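Local coordinates for ESX secretion system protein EccC (Thermomonospora curvata, PDB 4NH0), which forms part of the ESX type VII secretion system, which exports EsxA and EsxB, and has weak ATPase activity, perhaps acting as the translocase, at residues M249-L254 against A521-P526; D773-L778 against S811-S816. All coordinates share one frame; numbering follows the deposited sequence.

Contact 1: M249-L254 against A521-P526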
ATOM      1  N   MET A 249     -43.015  38.544  18.727  1.00111.21           N
ATOM      2  CA  MET A 249     -43.248  37.847  19.977  1.00106.29           C
ATOM      3  C   MET A 249     -42.184  36.785  20.216  1.00100.15           C
ATOM      4  O   MET A 249     -41.596  36.260  19.271  1.00105.28           O
ATOM      5  CB  MET A 249     -44.642  37.218  19.961  1.00 88.78           C
ATOM      6  CG  MET A 249     -45.202  36.885  21.324  1.00 90.82           C
ATOM      7  SD  MET A 249     -45.355  38.341  22.375  1.00136.51           S
ATOM      8  CE  MET A 249     -46.503  39.329  21.420  1.00 99.18           C
ATOM      9  N   THR A 250     -41.935  36.478  21.483  1.00 98.22           N
ATOM     10  CA  THR A 250     -40.975  35.448  21.847  1.00 89.26           C
ATOM     11  C   THR A 250     -41.636  34.078  21.835  1.00 93.43           C
ATOM     12  O   THR A 250     -42.814  33.947  22.166  1.00 95.36           O
ATOM     13  CB  THR A 250     -40.369  35.709  23.233  1.00 90.25           C
ATOM     14  OG1 THR A 250     -41.418  35.768  24.208  1.00 98.58           O
ATOM     15  CG2 THR A 250     -39.604  37.019  23.244  1.00104.25           C
ATOM     16  N   LEU A 251     -40.873  33.057  21.456  1.00 86.40           N
ATOM     17  CA  LEU A 251     -41.395  31.698  21.382  1.00 72.60           C
ATOM     18  C   LEU A 251     -41.768  31.175  22.765  1.00 82.95           C
ATOM     19  O   LEU A 251     -42.667  30.344  22.901  1.00 90.84           O
ATOM     20  CB  LEU A 251     -40.375  30.771  20.718  1.00 71.42           C
ATOM     21  CG  LEU A 251     -40.769  29.303  20.544  1.00 61.57           C
ATOM     22  CD1 LEU A 251     -42.131  29.183  19.886  1.00 79.45           C
ATOM     23  CD2 LEU A 251     -39.721  28.568  19.728  1.00 59.84           C
ATOM     24  N   THR A 252     -41.083  31.671  23.791  1.00 87.43           N
ATOM     25  CA  THR A 252     -41.371  31.271  25.164  1.00 94.07           C
ATOM     26  C   THR A 252     -42.775  31.705  25.578  1.00102.38           C
ATOM     27  O   THR A 252     -43.396  31.086  26.442  1.00 94.69           O
ATOM     28  CB  THR A 252     -40.344  31.856  26.155  1.00 99.14           C
ATOM     29  OG1 THR A 252     -40.755  31.566  27.496  1.00124.41           O
ATOM     30  CG2 THR A 252     -40.231  33.359  25.988  1.00 93.27           C
ATOM     31  N   SER A 253     -43.271  32.767  24.952  1.00103.29           N
ATOM     32  CA  SER A 253     -44.602  33.278  25.247  1.00 95.32           C
ATOM     33  C   SER A 253     -45.678  32.362  24.679  1.00 89.08           C
ATOM     34  O   SER A 253     -46.667  32.063  25.346  1.00 95.57           O
ATOM     35  CB  SER A 253     -44.766  34.692  24.689  1.00100.40           C
ATOM     36  OG  SER A 253     -43.750  35.554  25.172  1.00103.38           O
ATOM     37  N   LEU A 254     -45.473  31.915  23.444  1.00 80.31           N
ATOM     38  CA  LEU A 254     -46.446  31.071  22.758  1.00 73.95           C
ATOM     39  C   LEU A 254     -46.507  29.672  23.360  1.00 81.16           C
ATOM     40  O   LEU A 254     -47.508  28.971  23.214  1.00 76.90           O
ATOM     41  CB  LEU A 254     -46.122  30.980  21.262  1.00 75.71           C
ATOM     42  CG  LEU A 254     -46.487  32.168  20.365  1.00 64.96           C
ATOM     43  CD1 LEU A 254     -45.558  33.349  20.586  1.00 82.21           C
ATOM     44  CD2 LEU A 254     -46.485  31.760  18.901  1.00 61.56           C
ATOM     45  N   ALA A 521     -42.413  34.045  15.245  1.00 67.92           N
ATOM     46  CA  ALA A 521     -41.774  34.420  16.497  1.00 71.86           C
ATOM     47  C   ALA A 521     -40.263  34.333  16.343  1.00 81.88           C
ATOM     48  O   ALA A 521     -39.768  33.770  15.367  1.00 84.41           O
ATOM     49  CB  ALA A 521     -42.250  33.527  17.629  1.00 72.35           C
ATOM     50  N   TYR A 522     -39.529  34.888  17.300  1.00 87.33           N
ATOM     51  CA  TYR A 522     -38.074  34.848  17.243  1.00 89.15           C
ATOM     52  C   TYR A 522     -37.488  34.127  18.450  1.00 85.42           C
ATOM     53  O   TYR A 522     -38.140  33.995  19.485  1.00 83.45           O
ATOM     54  CB  TYR A 522     -37.498  36.262  17.141  1.00100.33           C
ATOM     55  CG  TYR A 522     -37.783  37.151  18.331  1.00119.08           C
ATOM     56  CD1 TYR A 522     -36.907  37.207  19.409  1.00115.10           C
ATOM     57  CD2 TYR A 522     -38.922  37.946  18.373  1.00130.27           C
ATOM     58  CE1 TYR A 522     -37.161  38.019  20.495  1.00111.46           C
ATOM     59  CE2 TYR A 522     -39.184  38.763  19.457  1.00137.52           C
ATOM     60  CZ  TYR A 522     -38.299  38.796  20.514  1.00124.39           C
ATOM     61  OH  TYR A 522     -38.555  39.608  21.595  1.00122.30           O
ATOM     62  N   VAL A 523     -36.252  33.660  18.305  1.00 95.64           N
ATOM     63  CA  VAL A 523     -35.558  32.957  19.375  1.00 91.65           C
ATOM     64  C   VAL A 523     -34.139  33.488  19.540  1.00 91.93           C
ATOM     65  O   VAL A 523     -33.417  33.086  20.452  1.00 91.80           O
ATOM     66  CB  VAL A 523     -35.500  31.440  19.112  1.00 84.44           C
ATOM     67  CG1 VAL A 523     -36.885  30.828  19.212  1.00 72.94           C
ATOM     68  CG2 VAL A 523     -34.885  31.162  17.751  1.00 81.87           C
ATOM     69  N   SER A 524     -33.748  34.397  18.652  1.00 88.89           N
ATOM     70  CA  SER A 524     -32.393  34.934  18.650  1.00 95.72           C
ATOM     71  C   SER A 524     -32.312  36.275  19.372  1.00 97.06           C
ATOM     72  O   SER A 524     -31.421  37.080  19.103  1.00 94.63           O
ATOM     73  CB  SER A 524     -31.887  35.082  17.215  1.00 96.18           C
ATOM     74  OG  SER A 524     -31.911  33.839  16.537  1.00 86.45           O
ATOM     75  N   GLY A 525     -33.245  36.509  20.289  1.00100.86           N
ATOM     76  CA  GLY A 525     -33.259  37.737  21.062  1.00102.10           C
ATOM     77  C   GLY A 525     -33.239  37.470  22.553  1.00117.38           C
ATOM     78  O   GLY A 525     -33.230  36.317  22.978  1.00127.62           O
ATOM     79  N   PRO A 526     -33.217  38.540  23.361  1.00110.58           N
ATOM     80  CA  PRO A 526     -33.280  38.439  24.822  1.00108.21           C
ATOM     81  C   PRO A 526     -34.716  38.528  25.327  1.00115.08           C
ATOM     82  O   PRO A 526     -35.634  38.631  24.516  1.00121.22           O
ATOM     83  CB  PRO A 526     -32.467  39.646  25.275  1.00113.98           C
ATOM     84  CG  PRO A 526     -32.770  40.677  24.227  1.00112.95           C
ATOM     85  CD  PRO A 526     -32.983  39.927  22.924  1.00101.47           C
TER
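Thr250 and Tyr522 lie against each other in a single parallel beta bridge, their CA atoms 5.5 Å apart. Tyr522 N donates to Met249 O over 3.2 Å. The Tyr522 carbonyl receives Leu251 N in turn, a weak bond of 3.5 Å from Leu251 N to Tyr522 O. Bonds from one residue to the neighbours on either side of its opposite number are the parallel pattern. The pairing goes no further: Thr250 is the N-cap of helix 251-254, and its own carbonyl already accepts Ser253 N.

The aromatic ring of Tyr522 has the CA of Thr250 over one face. Its CG sits between the backbone N and carbonyl carbon (chi1 63°), which sets the ring alongside Thr250, both side chains pointing the same way. CG2 of Thr250 meets the phenol end, at OH and CZ, while Met249 O stands obliquely off the CD2 and CE2 side. Ala521 turns its CB toward 249-254, where it lies beside Met249 O and Leu251 N; a methyl suits this spot between two backbones. Beyond the bridge, Leu251 and Val523 run side by side, Leu251 CD2 lying 3.7 Å from Val523 CG1. Both branched chains suit the apolar surface of helix 317-329, where Leu251 reaches Ala327 and Val523 reaches Leu326.

That helix follows the predicted ATP-binding P-loop of the first FtsK domain, and the side chain of Tyr522 lies about 9 Å from Gly316 of that loop. Glu319 accepts the Val523 N-H, and Thr323 OG1 bonds to Ala521 O. The amides and carbonyls named are thus paired, Tyr522 across the contact and its neighbours to helix 317-329, while the side chains that meet are mostly apolar: the backbone fixes the register, and methyl groups and the ring pack round it.

Contact 2: D773-L778 against S811-S816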
ATOM      1  N   ASP A 773       9.219  -0.918  -3.811  1.00 65.99           N
ATOM      2  CA  ASP A 773       8.492   0.344  -3.715  1.00 65.36           C
ATOM      3  C   ASP A 773       8.036   0.862  -5.079  1.00 65.34           C
ATOM      4  O   ASP A 773       6.894   1.286  -5.234  1.00 78.00           O
ATOM      5  CB  ASP A 773       9.353   1.394  -3.016  1.00 68.85           C
ATOM      6  CG  ASP A 773       8.527   2.452  -2.311  1.00 80.22           C
ATOM      7  OD1 ASP A 773       7.343   2.618  -2.664  1.00 70.14           O
ATOM      8  OD2 ASP A 773       9.067   3.121  -1.406  1.00 96.30           O
ATOM      9  N   ASN A 774       8.927   0.836  -6.064  1.00 66.93           N
ATOM     10  CA  ASN A 774       8.574   1.265  -7.413  1.00 70.12           C
ATOM     11  C   ASN A 774       8.936   0.195  -8.428  1.00 74.20           C
ATOM     12  O   ASN A 774      10.086   0.090  -8.852  1.00 84.83           O
ATOM     13  CB  ASN A 774       9.272   2.577  -7.758  1.00 72.84           C
ATOM     14  CG  ASN A 774       8.679   3.270  -8.966  1.00 68.64           C
ATOM     15  OD1 ASN A 774       8.112   2.637  -9.854  1.00 66.15           O
ATOM     16  ND2 ASN A 774       8.819   4.590  -9.007  1.00 82.11           N
ATOM     17  N   TRP A 775       7.939  -0.594  -8.814  1.00 64.28           N
ATOM     18  CA  TRP A 775       8.142  -1.704  -9.733  1.00 67.12           C
ATOM     19  C   TRP A 775       8.672  -1.240 -11.083  1.00 69.68           C
ATOM     20  O   TRP A 775       9.432  -1.953 -11.735  1.00 82.19           O
ATOM     21  CB  TRP A 775       6.837  -2.471  -9.923  1.00 65.16           C
ATOM     22  CG  TRP A 775       6.973  -3.656 -10.820  1.00 62.74           C
ATOM     23  CD1 TRP A 775       6.626  -3.732 -12.134  1.00 67.64           C
ATOM     24  CD2 TRP A 775       7.501  -4.939 -10.469  1.00 53.12           C
ATOM     25  NE1 TRP A 775       6.901  -4.984 -12.625  1.00 63.31           N
ATOM     26  CE2 TRP A 775       7.439  -5.744 -11.621  1.00 62.13           C
ATOM     27  CE3 TRP A 775       8.018  -5.486  -9.292  1.00 58.43           C
ATOM     28  CZ2 TRP A 775       7.875  -7.065 -11.631  1.00 60.58           C
ATOM     29  CZ3 TRP A 775       8.448  -6.797  -9.304  1.00 58.10           C
ATOM     30  CH2 TRP A 775       8.377  -7.571 -10.466  1.00 66.77           C
ATOM     31  N   LEU A 776       8.268  -0.043 -11.495  1.00 70.36           N
ATOM     32  CA  LEU A 776       8.721   0.520 -12.759  1.00 73.74           C
ATOM     33  C   LEU A 776      10.232   0.713 -12.754  1.00 72.26           C
ATOM     34  O   LEU A 776      10.914   0.358 -13.713  1.00 71.11           O
ATOM     35  CB  LEU A 776       8.020   1.850 -13.038  1.00 84.95           C
ATOM     36  CG  LEU A 776       8.385   2.540 -14.353  1.00 72.18           C
ATOM     37  CD1 LEU A 776       8.019   1.661 -15.536  1.00 66.77           C
ATOM     38  CD2 LEU A 776       7.702   3.894 -14.452  1.00103.82           C
ATOM     39  N   THR A 777      10.745   1.272 -11.662  1.00 70.52           N
ATOM     40  CA  THR A 777      12.178   1.485 -11.499  1.00 66.67           C
ATOM     41  C   THR A 777      12.934   0.163 -11.577  1.00 75.05           C
ATOM     42  O   THR A 777      14.040   0.098 -12.113  1.00 73.48           O
ATOM     43  CB  THR A 777      12.492   2.174 -10.155  1.00 68.09           C
ATOM     44  OG1 THR A 777      11.763   3.403 -10.064  1.00 80.57           O
ATOM     45  CG2 THR A 777      13.979   2.464 -10.031  1.00 69.97           C
ATOM     46  N   LEU A 778      12.321  -0.891 -11.049  1.00 80.66           N
ATOM     47  CA  LEU A 778      12.943  -2.209 -11.029  1.00 64.62           C
ATOM     48  C   LEU A 778      13.073  -2.810 -12.422  1.00 67.89           C
ATOM     49  O   LEU A 778      14.131  -3.315 -12.790  1.00 82.51           O
ATOM     50  CB  LEU A 778      12.149  -3.161 -10.137  1.00 67.96           C
ATOM     51  CG  LEU A 778      12.679  -4.594 -10.119  1.00 51.01           C
ATOM     52  CD1 LEU A 778      14.003  -4.665  -9.379  1.00 67.08           C
ATOM     53  CD2 LEU A 778      11.668  -5.534  -9.506  1.00 53.29           C
ATOM     54  N   SER A 811      -0.782  -0.617 -15.268  1.00 80.56           N
ATOM     55  CA  SER A 811      -0.235  -0.961 -16.574  1.00 79.05           C
ATOM     56  C   SER A 811       1.281  -1.128 -16.527  1.00 84.81           C
ATOM     57  O   SER A 811       1.879  -1.686 -17.445  1.00 77.27           O
ATOM     58  CB  SER A 811      -0.612   0.104 -17.605  1.00 86.16           C
ATOM     59  OG  SER A 811      -0.198   1.392 -17.183  1.00 83.44           O
ATOM     60  N   GLU A 812       1.897  -0.640 -15.455  1.00 81.61           N
ATOM     61  CA  GLU A 812       3.340  -0.764 -15.285  1.00 73.74           C
ATOM     62  C   GLU A 812       3.698  -2.168 -14.810  1.00 72.01           C
ATOM     63  O   GLU A 812       4.838  -2.609 -14.951  1.00 89.51           O
ATOM     64  CB  GLU A 812       3.859   0.291 -14.308  1.00 75.72           C
ATOM     65  CG  GLU A 812       3.676   1.715 -14.811  1.00 87.43           C
ATOM     66  CD  GLU A 812       4.207   2.757 -13.848  1.00 94.71           C
ATOM     67  OE1 GLU A 812       4.784   2.374 -12.810  1.00 88.51           O
ATOM     68  OE2 GLU A 812       4.049   3.963 -14.131  1.00 92.15           O
ATOM     69  N   PHE A 813       2.718  -2.862 -14.243  1.00 71.52           N
ATOM     70  CA  PHE A 813       2.859  -4.284 -13.959  1.00 67.46           C
ATOM     71  C   PHE A 813       2.526  -5.068 -15.217  1.00 68.73           C
ATOM     72  O   PHE A 813       1.502  -4.819 -15.850  1.00 86.04           O
ATOM     73  CB  PHE A 813       1.939  -4.722 -12.816  1.00 76.73           C
ATOM     74  CG  PHE A 813       2.357  -4.218 -11.466  1.00 54.58           C
ATOM     75  CD1 PHE A 813       3.497  -4.706 -10.852  1.00 64.35           C
ATOM     76  CD2 PHE A 813       1.597  -3.272 -10.801  1.00 61.81           C
ATOM     77  CE1 PHE A 813       3.876  -4.250  -9.607  1.00 65.87           C
ATOM     78  CE2 PHE A 813       1.973  -2.812  -9.556  1.00 70.24           C
ATOM     79  CZ  PHE A 813       3.114  -3.302  -8.959  1.00 71.46           C
ATOM     80  N   ARG A 814       3.389  -6.008 -15.586  1.00 68.12           N
ATOM     81  CA  ARG A 814       3.116  -6.851 -16.740  1.00 72.40           C
ATOM     82  C   ARG A 814       1.865  -7.683 -16.497  1.00 72.89           C
ATOM     83  O   ARG A 814       1.517  -7.975 -15.355  1.00 84.82           O
ATOM     84  CB  ARG A 814       4.308  -7.757 -17.052  1.00 82.39           C
ATOM     85  CG  ARG A 814       5.466  -7.037 -17.717  1.00 77.15           C
ATOM     86  CD  ARG A 814       6.420  -8.013 -18.383  1.00 87.62           C
ATOM     87  NE  ARG A 814       7.480  -7.322 -19.110  1.00 99.62           N
ATOM     88  CZ  ARG A 814       7.376  -6.920 -20.373  1.00 97.54           C
ATOM     89  NH1 ARG A 814       6.257  -7.138 -21.050  1.00109.25           N
ATOM     90  NH2 ARG A 814       8.389  -6.297 -20.959  1.00 96.98           N
ATOM     91  N   THR A 815       1.191  -8.055 -17.580  1.00 89.37           N
ATOM     92  CA  THR A 815      -0.057  -8.803 -17.501  1.00 84.34           C
ATOM     93  C   THR A 815       0.117 -10.138 -16.782  1.00 88.20           C
ATOM     94  O   THR A 815      -0.827 -10.668 -16.200  1.00 86.75           O
ATOM     95  CB  THR A 815      -0.637  -9.064 -18.902  1.00 84.80           C
ATOM     96  OG1 THR A 815       0.354  -9.699 -19.719  1.00 99.75           O
ATOM     97  CG2 THR A 815      -1.053  -7.756 -19.557  1.00104.91           C
ATOM     98  N   SER A 816       1.334 -10.670 -16.821  1.00 94.45           N
ATOM     99  CA  SER A 816       1.625 -11.969 -16.227  1.00 85.49           C
ATOM    100  C   SER A 816       1.689 -11.912 -14.704  1.00 79.49           C
ATOM    101  O   SER A 816       1.223 -12.826 -14.025  1.00 77.95           O
ATOM    102  CB  SER A 816       2.941 -12.519 -16.780  1.00 96.18           C
ATOM    103  OG  SER A 816       4.012 -11.626 -16.532  1.00 95.99           O
TER
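Trp775 presents one face of its indole to Phe813, whose CE1 sits 3.3 Å above the plane, displaced toward the rim; the Glu812 carbonyl oxygen lies in plane at the indole edge, 3.5 Å from Glu812 O to Trp775 CD1. The Phe813 ring and the five-membered ring of Trp775 are inclined at 34°, with centroids 4.6 Å apart, an oblique pairing. This joins the segments that follow two neighbouring parallel strands, 767-772 and 801-807, of the second FtsK domain's P-loop NTPase sheet.

With CG anti to the backbone N (chi1 -178°), the indole of Trp775 swings from the first turn of helix 775-781 toward Phe813, while Leu805 and Ile789 add further apolar contacts. Replacing Trp775 by an alanine is likely to open a gap against Phe813 and leave that ring freer to turn. The Glu812 carbonyl has a hydrogen-bond partner in Arg779 NH1.

Leu776 is met by the extended side chain of Glu812, whose carboxylate crosses the leucine's CB and CD2. Buried as it is, the carboxylate has a polar partner: its OE1 accepts Asn808 N, while its flat end lies against Leu776. Asn774, the N-cap, accepts weakly from the amides of Leu776 and Thr777. By sequence it probably corresponds to Glu425, the inferred active-site residue of the first FtsK domain, consistent with the view that probably only that domain hydrolyses ATP. The Asn774 side chain lies about 6 Å from the bound ATP and from the magnesium ion, and the Leu776 N to Asn774 OD1 distance is 3.1 Å.

The two contacts belong to different ATPase modules and share no helix or strand; their nearest atoms are about 54 Å apart. Contact 1 is partly buried and contact 2 buried; the distances from their centres to that of the chain, about 56 and 14 Å, reflect the place of each module along the chain. The two modules have ten-stranded sheets with the same strand order. In contact 1 only 521-526 follows a strand, 518-520 on the antiparallel side, while 249-254 precedes the sheet; in contact 2 both segments follow parallel strands. Accordingly, backbone bonding aligns the first pair, side chains the second, beside a nucleotide site.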